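Local coordinates for Baccell_00875 (Bacteroides cellulosilyticus DSM 14838, PDB 5NO8), which probably removes, by lyase chemistry, the rhamnose caps on glucuronic acid of complex arabinogalactan proteins, at residues N151-Q156 against N160-T165. Sequence-based numbering, arbitrary orientation.
Sequences NYPDAQ and NSRAHT
R162 meets N151 through its epsilon nitrogen: NE of R162 donates to OD1 of N151 over 2.7 Å, with the oxygen lying in the guanidinium plane while the donor stands 23° off the plane of the amide. The two flat groups are turned nearly perpendicular, 79° apart. One water closes the triangle, giving a hydrogen to N151 OD1 and accepting one from R162 NH2, and on the other arm R162 NH1 binds the carbonyl O of S161 at 2.9 Å. Each nitrogen of the guanidinium is thereby engaged, and its rotation is probably fixed. N151 ND2 turns instead to N149. With CG of R162 anti to the carbonyl carbon (chi1 -60°), it lies 3.5 Å from N151 O, and the bend at chi2 carries CD and NE on to the amide oxygen of N151. Replacing R162 by a leucine would probably leave N151 OD1 without its charged donor and the S161 carbonyl without its side-chain partner. The N151-R162 bond bridges the two ends of a short helical connection: a loop enters helix 155-161, with D154 as N-cap giving OD1 to the backbone N of Q157, and the chain leaves into strand 163-168, outermost in an antiparallel sheet. Within the helix, Q156 O takes two hydrogens from N160, from its backbone N at 3.3 Å, the ordinary i to i+4 bond, and from its ND2 at 3.0 Å, reaching it from opposite faces of the carbonyl plane; N160 OD1 is left to accept from R50. Farther out, P153 CG packs over one face of the guanidinium, 3.8 Å from R162 NH2. Y152 and H164 approach edge to edge, CE1 of Y152 to CE1 of H164 at 4.2 Å, and a second water joins Y152 OH to H164 ND1, while F578 meets the H164 ring and H594 that of Y152.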
# COMPACT_ATOMS: atom_id res chain seq x y z
N ASN A 151 -3.36 -12.37 -4.73
CA ASN A 151 -2.46 -12.40 -5.87
C ASN A 151 -3.24 -11.97 -7.13
O ASN A 151 -4.45 -11.81 -7.07
CB ASN A 151 -1.81 -13.78 -6.00
CG ASN A 151 -2.81 -14.90 -5.91
OD1 ASN A 151 -3.58 -15.10 -6.84
ND2 ASN A 151 -2.81 -15.64 -4.77
N TYR A 152 -2.50 -11.76 -8.21
CA TYR A 152 -2.98 -11.06 -9.39
C TYR A 152 -2.77 -11.89 -10.65
O TYR A 152 -1.95 -11.53 -11.49
CB TYR A 152 -2.21 -9.74 -9.54
CG TYR A 152 -2.31 -8.75 -8.39
CD1 TYR A 152 -3.53 -8.50 -7.74
CD2 TYR A 152 -1.20 -7.98 -8.03
CE1 TYR A 152 -3.62 -7.56 -6.71
CE2 TYR A 152 -1.28 -7.03 -7.02
CZ TYR A 152 -2.47 -6.83 -6.35
OH TYR A 152 -2.54 -5.86 -5.32
N PRO A 153 -3.50 -13.01 -10.80
CA PRO A 153 -3.34 -13.82 -12.03
C PRO A 153 -3.85 -13.08 -13.28
O PRO A 153 -3.18 -13.08 -14.29
CB PRO A 153 -4.17 -15.07 -11.74
CG PRO A 153 -5.17 -14.63 -10.72
CD PRO A 153 -4.49 -13.60 -9.88
N ASP A 154 -5.01 -12.44 -13.17
CA ASP A 154 -5.61 -11.61 -14.24
C ASP A 154 -6.81 -10.88 -13.66
O ASP A 154 -7.30 -11.27 -12.59
CB ASP A 154 -6.01 -12.45 -15.47
CG ASP A 154 -7.00 -13.56 -15.15
OD1 ASP A 154 -8.16 -13.30 -14.80
OD2 ASP A 154 -6.61 -14.73 -15.30
N ALA A 155 -7.30 -9.84 -14.34
CA ALA A 155 -8.40 -9.03 -13.81
C ALA A 155 -9.67 -9.81 -13.48
O ALA A 155 -10.31 -9.57 -12.47
CB ALA A 155 -8.71 -7.85 -14.73
N GLN A 156 -10.01 -10.80 -14.31
CA GLN A 156 -11.29 -11.48 -14.16
C GLN A 156 -11.25 -12.39 -12.95
O GLN A 156 -12.16 -12.38 -12.15
CB GLN A 156 -11.66 -12.27 -15.41
CG GLN A 156 -12.11 -11.37 -16.57
CD GLN A 156 -11.02 -10.45 -17.14
OE1 GLN A 156 -11.29 -9.28 -17.46
NE2 GLN A 156 -9.78 -10.97 -17.26
N ASN A 160 -13.36 -11.68 -9.16
CA ASN A 160 -14.33 -12.65 -8.68
C ASN A 160 -13.81 -13.59 -7.60
O ASN A 160 -14.62 -14.13 -6.85
CB ASN A 160 -14.83 -13.46 -9.88
CG ASN A 160 -15.66 -12.61 -10.81
OD1 ASN A 160 -16.76 -12.17 -10.46
ND2 ASN A 160 -15.14 -12.34 -11.99
N SER A 161 -12.50 -13.81 -7.57
CA SER A 161 -11.92 -14.98 -6.88
C SER A 161 -10.61 -14.76 -6.11
O SER A 161 -9.96 -15.75 -5.77
CB SER A 161 -11.65 -16.07 -7.93
OG SER A 161 -12.83 -16.31 -8.68
N ARG A 162 -10.22 -13.51 -5.89
CA ARG A 162 -9.05 -13.18 -5.07
C ARG A 162 -9.43 -12.10 -4.08
O ARG A 162 -10.46 -11.46 -4.22
CB ARG A 162 -7.85 -12.74 -5.92
CG ARG A 162 -7.36 -13.76 -6.93
CD ARG A 162 -6.77 -14.98 -6.23
NE ARG A 162 -6.18 -15.93 -7.16
CZ ARG A 162 -6.86 -16.83 -7.86
NH1 ARG A 162 -8.18 -16.93 -7.75
NH2 ARG A 162 -6.22 -17.64 -8.70
N ALA A 163 -8.58 -11.90 -3.08
CA ALA A 163 -8.92 -10.96 -2.00
C ALA A 163 -7.77 -10.02 -1.68
O ALA A 163 -6.62 -10.44 -1.59
CB ALA A 163 -9.32 -11.72 -0.76
N HIS A 164 -8.11 -8.74 -1.49
CA HIS A 164 -7.20 -7.78 -0.86
C HIS A 164 -7.20 -8.07 0.65
O HIS A 164 -8.24 -7.95 1.31
CB HIS A 164 -7.67 -6.36 -1.13
CG HIS A 164 -7.63 -5.99 -2.57
ND1 HIS A 164 -6.51 -6.16 -3.35
CD2 HIS A 164 -8.56 -5.40 -3.37
CE1 HIS A 164 -6.76 -5.70 -4.57
NE2 HIS A 164 -8.00 -5.25 -4.61
N THR A 165 -6.05 -8.46 1.17
CA THR A 165 -5.95 -8.93 2.54
C THR A 165 -5.42 -7.81 3.44
O THR A 165 -4.27 -7.44 3.35
CB THR A 165 -5.07 -10.18 2.55
OG1 THR A 165 -5.64 -11.13 1.62
CG2 THR A 165 -5.05 -10.80 3.87
O HOH W 1 -3.30 -17.33 -8.70
O HOH W 2 -3.83 -6.91 -3.20